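Local coordinates for protein TqaA (Penicillium aethiopicum, PDB 5DLK) that is a fungal nonribosomal peptide synthetase, its terminal condensation-like domain, the part modelled here, probably carrying out macrocyclization of the peptide product, at residues Thr45-Asp50 / Val113-Asp118; Gln264-Phe269 / Leu444-Ala449. All coordinates share one frame; numbering follows the deposited sequence.

In the fold
The two interactions lie on opposite sides of the centre of this condensation-type domain. Their centres are 42 Å apart, and their nearest atoms are about 28 Å apart. Interaction 1 joins two strands of a small antiparallel sheet near the N-terminus. Interaction 2 sets the start of the C-terminal helix against an edge strand of a six-stranded sheet. This division agrees with the two-lobed build of condensation domains. Both contacts lie away from the phosphopantetheine site seen for this protein, which includes Gly183, Thr282, Asn311, Tyr357 and Asn392. The ethanediol at interaction 2 is probably from the crystallisation liquor and does not mark that site.

Interaction 1: residues Thr45-Asp50 / Val113-Asp118; sequences TSTLED and VLANLD
Thr47 and Ala115 form an antiparallel hydrogen-bonded pair. Thr47 N donates to Ala115 O at 2.9 Å, and Ala115 N returns a bond to Thr47 O. Leu48 and Leu114 follow as a non-hydrogen-bonded pair. Then the register slips by one residue. Val113 is matched by two residues, Glu49 and Asp50, in a classic beta bulge. Glu49 N reaches Val113 O at 2.8 Å, nearly end-on to the carbonyl. Asp50 N adds a weak bond to the same oxygen at 3.3 Å. Val113 N closes the ladder on Asp50 O.

One direct side-chain hydrogen bond joins the two segments. Thr47 OG1 donates to Asn116 OD1 at 3.0 Å, in the amide carbonyl plane and on a lone pair. The chi1 of Thr47 is 60°, with OG1 lodged between its own N and carbonyl carbon, facing the amide. The Thr47 methyl CG2 also lies near this OD1.

At the loop end, two waters bridge the segments. Both donate to Asn116 O and both bond Thr45 OG1. One also accepts from Asp118 N; the other donates to Asp118 OD1.

The side chains on the two faces differ in kind. Leu48 CD1 and Leu114 CD2 make an apolar contact at 4.1 Å. On the other face the Ala115 methyl lies 3.6 Å from the carboxylate oxygen Glu49 OE2, and Val113 CG2 meets Asp50 CB. Arg99 forms a salt bridge with Glu49 OE2, while Tyr213 and the backbone N of Phe21 hold the carboxylate of buried Asp50.

Strand 108-115 is the middle of three strands, between 47-53 and 100-105. Helix 29-38 packs on the face bearing Leu48 and Leu114, where His33 touches both leucines; Ser46 OG is hydrogen-bonded to Pro43 O as well as to His33 NE2.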
ATOM      1  N   THR A  45      23.644   0.277 -19.949  1.00 28.59           N
ATOM      2  CA  THR A  45      24.034   1.678 -19.889  1.00 33.89           C
ATOM      3  C   THR A  45      23.535   2.409 -18.639  1.00 34.98           C
ATOM      4  O   THR A  45      23.831   3.589 -18.449  1.00 30.79           O
ATOM      5  CB  THR A  45      23.539   2.444 -21.125  1.00 36.13           C
ATOM      6  OG1 THR A  45      22.112   2.394 -21.180  1.00 42.55           O
ATOM      7  CG2 THR A  45      24.128   1.827 -22.402  1.00 40.74           C
ATOM      8  N   SER A  46      22.765   1.728 -17.797  1.00 31.31           N
ATOM      9  CA  SER A  46      22.300   2.360 -16.567  1.00 32.58           C
ATOM     10  C   SER A  46      23.464   2.553 -15.602  1.00 29.41           C
ATOM     11  O   SER A  46      24.471   1.843 -15.680  1.00 29.94           O
ATOM     12  CB  SER A  46      21.194   1.527 -15.892  1.00 25.15           C
ATOM     13  OG  SER A  46      21.711   0.289 -15.426  1.00 27.37           O
ATOM     14  N   THR A  47      23.316   3.512 -14.694  1.00 30.95           N
ATOM     15  CA  THR A  47      24.261   3.681 -13.605  1.00 29.57           C
ATOM     16  C   THR A  47      23.555   3.427 -12.275  1.00 31.05           C
ATOM     17  O   THR A  47      22.330   3.520 -12.190  1.00 27.00           O
ATOM     18  CB  THR A  47      24.863   5.080 -13.589  1.00 30.61           C
ATOM     19  OG1 THR A  47      23.820   6.047 -13.427  1.00 27.21           O
ATOM     20  CG2 THR A  47      25.597   5.345 -14.912  1.00 33.93           C
ATOM     21  N   LEU A  48      24.332   3.110 -11.249  1.00 27.46           N
ATOM     22  CA  LEU A  48      23.767   2.900  -9.917  1.00 28.73           C
ATOM     23  C   LEU A  48      23.846   4.185  -9.105  1.00 30.88           C
ATOM     24  O   LEU A  48      24.938   4.633  -8.731  1.00 31.07           O
ATOM     25  CB  LEU A  48      24.491   1.769  -9.193  1.00 29.22           C
ATOM     26  CG  LEU A  48      23.937   1.407  -7.812  1.00 30.79           C
ATOM     27  CD1 LEU A  48      22.561   0.742  -7.942  1.00 28.45           C
ATOM     28  CD2 LEU A  48      24.918   0.516  -7.069  1.00 32.95           C
ATOM     29  N   GLU A  49      22.687   4.782  -8.840  1.00 26.93           N
ATOM     30  CA  GLU A  49      22.613   6.050  -8.131  1.00 28.18           C
ATOM     31  C   GLU A  49      22.622   5.861  -6.603  1.00 33.45           C
ATOM     32  O   GLU A  49      23.174   6.689  -5.860  1.00 29.99           O
ATOM     33  CB  GLU A  49      21.363   6.807  -8.570  1.00 30.12           C
ATOM     34  CG  GLU A  49      21.125   8.099  -7.837  1.00 35.93           C
ATOM     35  CD  GLU A  49      19.808   8.744  -8.217  1.00 41.66           C
ATOM     36  OE1 GLU A  49      19.161   9.338  -7.326  1.00 50.17           O
ATOM     37  OE2 GLU A  49      19.412   8.655  -9.400  1.00 42.31           O
ATOM     38  N   ASP A  50      22.007   4.774  -6.136  1.00 28.78           N
ATOM     39  CA  ASP A  50      21.949   4.498  -4.697  1.00 28.68           C
ATOM     40  C   ASP A  50      21.632   3.034  -4.452  1.00 29.55           C
ATOM     41  O   ASP A  50      21.210   2.303  -5.359  1.00 25.96           O
ATOM     42  CB  ASP A  50      20.905   5.385  -4.011  1.00 29.16           C
ATOM     43  CG  ASP A  50      21.307   5.786  -2.575  1.00 29.61           C
ATOM     44  OD1 ASP A  50      22.081   5.057  -1.916  1.00 29.73           O
ATOM     45  OD2 ASP A  50      20.844   6.848  -2.116  1.00 29.06           O
ATOM     46  N   VAL A 113      18.638   1.935  -6.801  1.00 23.75           N
ATOM     47  CA  VAL A 113      18.114   3.070  -7.528  1.00 24.22           C
ATOM     48  C   VAL A 113      19.012   3.281  -8.744  1.00 27.60           C
ATOM     49  O   VAL A 113      20.202   3.511  -8.601  1.00 25.19           O
ATOM     50  CB  VAL A 113      18.080   4.340  -6.676  1.00 28.65           C
ATOM     51  CG1 VAL A 113      17.408   5.469  -7.437  1.00 28.07           C
ATOM     52  CG2 VAL A 113      17.348   4.077  -5.342  1.00 24.55           C
ATOM     53  N   LEU A 114      18.428   3.181  -9.932  1.00 27.25           N
ATOM     54  CA  LEU A 114      19.172   3.373 -11.171  1.00 22.74           C
ATOM     55  C   LEU A 114      19.041   4.799 -11.700  1.00 27.14           C
ATOM     56  O   LEU A 114      18.035   5.469 -11.478  1.00 25.21           O
ATOM     57  CB  LEU A 114      18.683   2.388 -12.228  1.00 27.64           C
ATOM     58  CG  LEU A 114      18.773   0.908 -11.863  1.00 22.98           C
ATOM     59  CD1 LEU A 114      18.441   0.011 -13.077  1.00 25.63           C
ATOM     60  CD2 LEU A 114      20.143   0.565 -11.285  1.00 25.04           C
ATOM     61  N   ALA A 115      20.075   5.254 -12.409  1.00 27.45           N
ATOM     62  CA  ALA A 115      20.020   6.505 -13.149  1.00 25.45           C
ATOM     63  C   ALA A 115      20.505   6.220 -14.572  1.00 26.15           C
ATOM     64  O   ALA A 115      20.901   5.090 -14.879  1.00 25.48           O
ATOM     65  CB  ALA A 115      20.875   7.587 -12.483  1.00 29.42           C
ATOM     66  N   ASN A 116      20.472   7.240 -15.425  1.00 29.94           N
ATOM     67  CA  ASN A 116      20.774   7.054 -16.851  1.00 33.97           C
ATOM     68  C   ASN A 116      19.962   5.890 -17.413  1.00 37.60           C
ATOM     69  O   ASN A 116      20.476   5.034 -18.139  1.00 33.55           O
ATOM     70  CB  ASN A 116      22.268   6.831 -17.062  1.00 34.12           C
ATOM     71  CG  ASN A 116      23.092   8.038 -16.653  1.00 40.09           C
ATOM     72  OD1 ASN A 116      23.613   8.104 -15.536  1.00 41.28           O
ATOM     73  ND2 ASN A 116      23.188   9.019 -17.546  1.00 44.03           N
ATOM     74  N   LEU A 117      18.688   5.867 -17.028  1.00 34.54           N
ATOM     75  CA  LEU A 117      17.792   4.776 -17.369  1.00 37.21           C
ATOM     76  C   LEU A 117      16.899   5.160 -18.542  1.00 35.57           C
ATOM     77  O   LEU A 117      16.034   6.027 -18.408  1.00 33.12           O
ATOM     78  CB  LEU A 117      16.928   4.387 -16.158  1.00 32.92           C
ATOM     79  CG  LEU A 117      16.185   3.069 -16.363  1.00 36.20           C
ATOM     80  CD1 LEU A 117      17.170   1.916 -16.405  1.00 33.77           C
ATOM     81  CD2 LEU A 117      15.152   2.856 -15.281  1.00 35.40           C
ATOM     82  N   ASP A 118      17.119   4.513 -19.686  1.00 34.27           N
ATOM     83  CA  ASP A 118      16.266   4.702 -20.853  1.00 37.60           C
ATOM     84  C   ASP A 118      14.964   3.925 -20.704  1.00 38.43           C
ATOM     85  O   ASP A 118      14.977   2.715 -20.499  1.00 40.68           O
ATOM     86  CB  ASP A 118      16.969   4.252 -22.142  1.00 43.51           C
ATOM     87  CG  ASP A 118      18.423   4.678 -22.205  1.00 52.49           C
ATOM     88  OD1 ASP A 118      18.762   5.742 -21.647  1.00 53.82           O
ATOM     89  OD2 ASP A 118      19.232   3.943 -22.818  1.00 60.19           O
TER
HETATM   90  O   HOH W   1      19.409   2.643 -19.457  1.00 38.79           O
HETATM   91  O   HOH W   2      21.483   5.457 -20.833  1.00 42.73           O

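Interaction 2: residues Gln264-Phe269 / Leu444-Ala449; sequences QTLWTF and LGQEQA. With EDO (1,2-ethanediol), chain E.
Gln446 reaches from the first turn of a helix to Thr268 on a strand. Its NE2 donates to Thr268 OG1 at 2.9 Å, with an N-H...O angle of 154°. The hydroxyl lies slightly off the amide plane. The Ala449 methyl packs beside the same OG1 at 3.6 Å. The other end of the amide, OE1, lies 3.6 Å from Leu266 CD1. It also accepts a bond from a water that donates to Trp267 O, each at 2.7 Å. The amide thus clips onto the strand directly and through water.

The bend of Gln446 at chi2, 61°, turns its amide across to the strand. Thr450 OG1 is a second partner of its NE2. Gly445 is the N-cap of the helix. Its backbone N donates to a lone pair of Gln448 OE1 at 3.0 Å, three residues on, and its carbonyl accepts from Ala449 N.

Leu266 and Thr268 point to the helix, while Trp267 points away. The indole NE1 of Trp267 donates almost straight to ethanediol O1.

Strand 265-272 is an outermost strand of its six-stranded mixed sheet in this chain. It runs antiparallel beside 433-440, where Leu266 and Thr268 pair with Ala439 and Val437. Helix 446-465 packs on one face; on the other, Trp267 meets Phe425.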
ATOM      1  N   GLN A 264      -6.676 -20.858  -2.193  1.00 28.72           N
ATOM      2  CA  GLN A 264      -6.625 -19.677  -3.047  1.00 30.00           C
ATOM      3  C   GLN A 264      -7.020 -18.398  -2.320  1.00 23.42           C
ATOM      4  O   GLN A 264      -7.688 -18.429  -1.281  1.00 22.54           O
ATOM      5  CB  GLN A 264      -7.520 -19.861  -4.265  1.00 35.59           C
ATOM      6  CG  GLN A 264      -8.998 -19.875  -3.951  1.00 37.62           C
ATOM      7  CD  GLN A 264      -9.845 -20.034  -5.211  1.00 53.28           C
ATOM      8  OE1 GLN A 264      -9.319 -20.036  -6.330  1.00 59.53           O
ATOM      9  NE2 GLN A 264     -11.157 -20.174  -5.034  1.00 48.89           N
ATOM     10  N   THR A 265      -6.582 -17.284  -2.882  1.00 25.62           N
ATOM     11  CA  THR A 265      -6.922 -15.972  -2.357  1.00 23.83           C
ATOM     12  C   THR A 265      -8.410 -15.766  -2.570  1.00 23.79           C
ATOM     13  O   THR A 265      -8.899 -15.920  -3.696  1.00 22.48           O
ATOM     14  CB  THR A 265      -6.134 -14.875  -3.067  1.00 19.41           C
ATOM     15  OG1 THR A 265      -4.735 -15.056  -2.817  1.00 20.95           O
ATOM     16  CG2 THR A 265      -6.575 -13.482  -2.601  1.00 21.11           C
ATOM     17  N   LEU A 266      -9.134 -15.475  -1.495  1.00 19.30           N
ATOM     18  CA  LEU A 266     -10.553 -15.148  -1.599  1.00 18.36           C
ATOM     19  C   LEU A 266     -10.809 -13.711  -1.180  1.00 20.66           C
ATOM     20  O   LEU A 266     -10.329 -13.275  -0.120  1.00 18.27           O
ATOM     21  CB  LEU A 266     -11.415 -16.064  -0.720  1.00 20.93           C
ATOM     22  CG  LEU A 266     -11.418 -17.566  -0.952  1.00 25.88           C
ATOM     23  CD1 LEU A 266     -12.448 -18.201  -0.011  1.00 26.65           C
ATOM     24  CD2 LEU A 266     -11.776 -17.830  -2.389  1.00 25.83           C
ATOM     25  N   TRP A 267     -11.573 -12.992  -2.001  1.00 16.86           N
ATOM     26  CA  TRP A 267     -12.116 -11.691  -1.622  1.00 17.23           C
ATOM     27  C   TRP A 267     -13.599 -11.823  -1.302  1.00 19.84           C
ATOM     28  O   TRP A 267     -14.367 -12.427  -2.068  1.00 19.22           O
ATOM     29  CB  TRP A 267     -11.948 -10.658  -2.736  1.00 19.67           C
ATOM     30  CG  TRP A 267     -10.575 -10.145  -2.932  1.00 19.73           C
ATOM     31  CD1 TRP A 267      -9.580 -10.717  -3.669  1.00 20.78           C
ATOM     32  CD2 TRP A 267     -10.039  -8.928  -2.402  1.00 18.27           C
ATOM     33  NE1 TRP A 267      -8.451  -9.926  -3.628  1.00 21.24           N
ATOM     34  CE2 TRP A 267      -8.705  -8.824  -2.858  1.00 19.38           C
ATOM     35  CE3 TRP A 267     -10.554  -7.917  -1.583  1.00 21.25           C
ATOM     36  CZ2 TRP A 267      -7.881  -7.746  -2.524  1.00 21.59           C
ATOM     37  CZ3 TRP A 267      -9.734  -6.850  -1.245  1.00 22.89           C
ATOM     38  CH2 TRP A 267      -8.409  -6.768  -1.723  1.00 20.48           C
ATOM     39  N   THR A 268     -14.017 -11.230  -0.194  1.00 16.86           N
ATOM     40  CA  THR A 268     -15.417 -11.308   0.218  1.00 20.43           C
ATOM     41  C   THR A 268     -15.907  -9.905   0.567  1.00 22.89           C
ATOM     42  O   THR A 268     -15.222  -9.160   1.267  1.00 22.09           O
ATOM     43  CB  THR A 268     -15.591 -12.278   1.402  1.00 19.52           C
ATOM     44  OG1 THR A 268     -15.080 -13.570   1.024  1.00 21.63           O
ATOM     45  CG2 THR A 268     -17.067 -12.397   1.811  1.00 22.06           C
ATOM     46  N   PHE A 269     -17.073  -9.526   0.046  1.00 22.21           N
ATOM     47  CA  PHE A 269     -17.518  -8.131   0.143  1.00 22.37           C
ATOM     48  C   PHE A 269     -18.859  -8.028   0.838  1.00 26.58           C
ATOM     49  O   PHE A 269     -19.728  -8.873   0.640  1.00 22.68           O
ATOM     50  CB  PHE A 269     -17.638  -7.498  -1.258  1.00 24.16           C
ATOM     51  CG  PHE A 269     -16.395  -7.613  -2.096  1.00 27.20           C
ATOM     52  CD1 PHE A 269     -15.383  -6.675  -1.984  1.00 26.27           C
ATOM     53  CD2 PHE A 269     -16.242  -8.645  -3.014  1.00 31.29           C
ATOM     54  CE1 PHE A 269     -14.227  -6.769  -2.762  1.00 27.19           C
ATOM     55  CE2 PHE A 269     -15.091  -8.742  -3.789  1.00 27.52           C
ATOM     56  CZ  PHE A 269     -14.088  -7.797  -3.659  1.00 28.41           C
ATOM     57  N   LEU A 444      -9.004 -18.706   5.999  1.00 23.31           N
ATOM     58  CA  LEU A 444     -10.378 -18.343   6.242  1.00 25.44           C
ATOM     59  C   LEU A 444     -11.233 -18.855   5.090  1.00 26.42           C
ATOM     60  O   LEU A 444     -11.136 -18.349   3.971  1.00 22.78           O
ATOM     61  CB  LEU A 444     -10.464 -16.824   6.395  1.00 25.84           C
ATOM     62  CG  LEU A 444     -11.641 -16.188   7.112  1.00 24.42           C
ATOM     63  CD1 LEU A 444     -11.757 -16.632   8.595  1.00 25.11           C
ATOM     64  CD2 LEU A 444     -11.503 -14.676   7.008  1.00 22.36           C
ATOM     65  N   GLY A 445     -12.045 -19.881   5.351  1.00 24.83           N
ATOM     66  CA  GLY A 445     -12.875 -20.476   4.325  1.00 25.49           C
ATOM     67  C   GLY A 445     -13.961 -19.511   3.908  1.00 26.05           C
ATOM     68  O   GLY A 445     -14.239 -18.552   4.631  1.00 26.03           O
ATOM     69  N   GLN A 446     -14.567 -19.748   2.749  1.00 23.47           N
ATOM     70  CA  GLN A 446     -15.562 -18.821   2.222  1.00 26.32           C
ATOM     71  C   GLN A 446     -16.715 -18.514   3.190  1.00 27.48           C
ATOM     72  O   GLN A 446     -17.054 -17.346   3.382  1.00 25.81           O
ATOM     73  CB  GLN A 446     -16.152 -19.331   0.908  1.00 26.07           C
ATOM     74  CG  GLN A 446     -17.138 -18.329   0.300  1.00 24.46           C
ATOM     75  CD  GLN A 446     -16.475 -16.988  -0.018  1.00 27.42           C
ATOM     76  OE1 GLN A 446     -15.693 -16.882  -0.961  1.00 30.00           O
ATOM     77  NE2 GLN A 446     -16.779 -15.966   0.780  1.00 26.12           N
ATOM     78  N   GLU A 447     -17.335 -19.543   3.779  1.00 24.41           N
ATOM     79  CA  GLU A 447     -18.447 -19.292   4.694  1.00 28.97           C
ATOM     80  C   GLU A 447     -17.967 -18.476   5.908  1.00 26.00           C
ATOM     81  O   GLU A 447     -18.693 -17.623   6.415  1.00 24.67           O
ATOM     82  CB  GLU A 447     -19.117 -20.613   5.136  1.00 34.52           C
ATOM     83  CG  GLU A 447     -18.656 -21.154   6.492  1.00 47.28           C
ATOM     84  CD  GLU A 447     -19.561 -22.257   7.059  1.00 62.63           C
ATOM     85  OE1 GLU A 447     -20.639 -22.538   6.479  1.00 55.51           O
ATOM     86  OE2 GLU A 447     -19.192 -22.835   8.105  1.00 65.21           O
ATOM     87  N   GLN A 448     -16.736 -18.710   6.346  1.00 24.39           N
ATOM     88  CA  GLN A 448     -16.167 -17.969   7.472  1.00 26.63           C
ATOM     89  C   GLN A 448     -15.885 -16.520   7.119  1.00 23.34           C
ATOM     90  O   GLN A 448     -16.105 -15.613   7.940  1.00 23.87           O
ATOM     91  CB  GLN A 448     -14.876 -18.620   7.955  1.00 30.19           C
ATOM     92  CG  GLN A 448     -15.077 -19.979   8.585  1.00 30.87           C
ATOM     93  CD  GLN A 448     -13.760 -20.613   8.961  1.00 33.65           C
ATOM     94  OE1 GLN A 448     -12.845 -20.718   8.135  1.00 31.25           O
ATOM     95  NE2 GLN A 448     -13.646 -21.033  10.214  1.00 33.03           N
ATOM     96  N   ALA A 449     -15.388 -16.287   5.908  1.00 20.32           N
ATOM     97  CA  ALA A 449     -15.086 -14.912   5.503  1.00 20.47           C
ATOM     98  C   ALA A 449     -16.389 -14.124   5.332  1.00 22.70           C
ATOM     99  O   ALA A 449     -16.442 -12.930   5.637  1.00 19.22           O
ATOM    100  CB  ALA A 449     -14.275 -14.892   4.238  1.00 19.01           C
TER
HETATM  101  C1  EDO E 501      -6.326 -11.752  -6.044  1.00 29.74           C
HETATM  102  O1  EDO E 501      -6.098 -10.557  -5.258  1.00 21.05           O
HETATM  103  C2  EDO E 501      -5.430 -11.834  -7.293  1.00 30.65           C
HETATM  104  O2  EDO E 501      -4.045 -12.065  -6.955  1.00 23.15           O
HETATM  105  O   HOH W   3     -15.938 -14.559  -2.291  1.00 32.58           O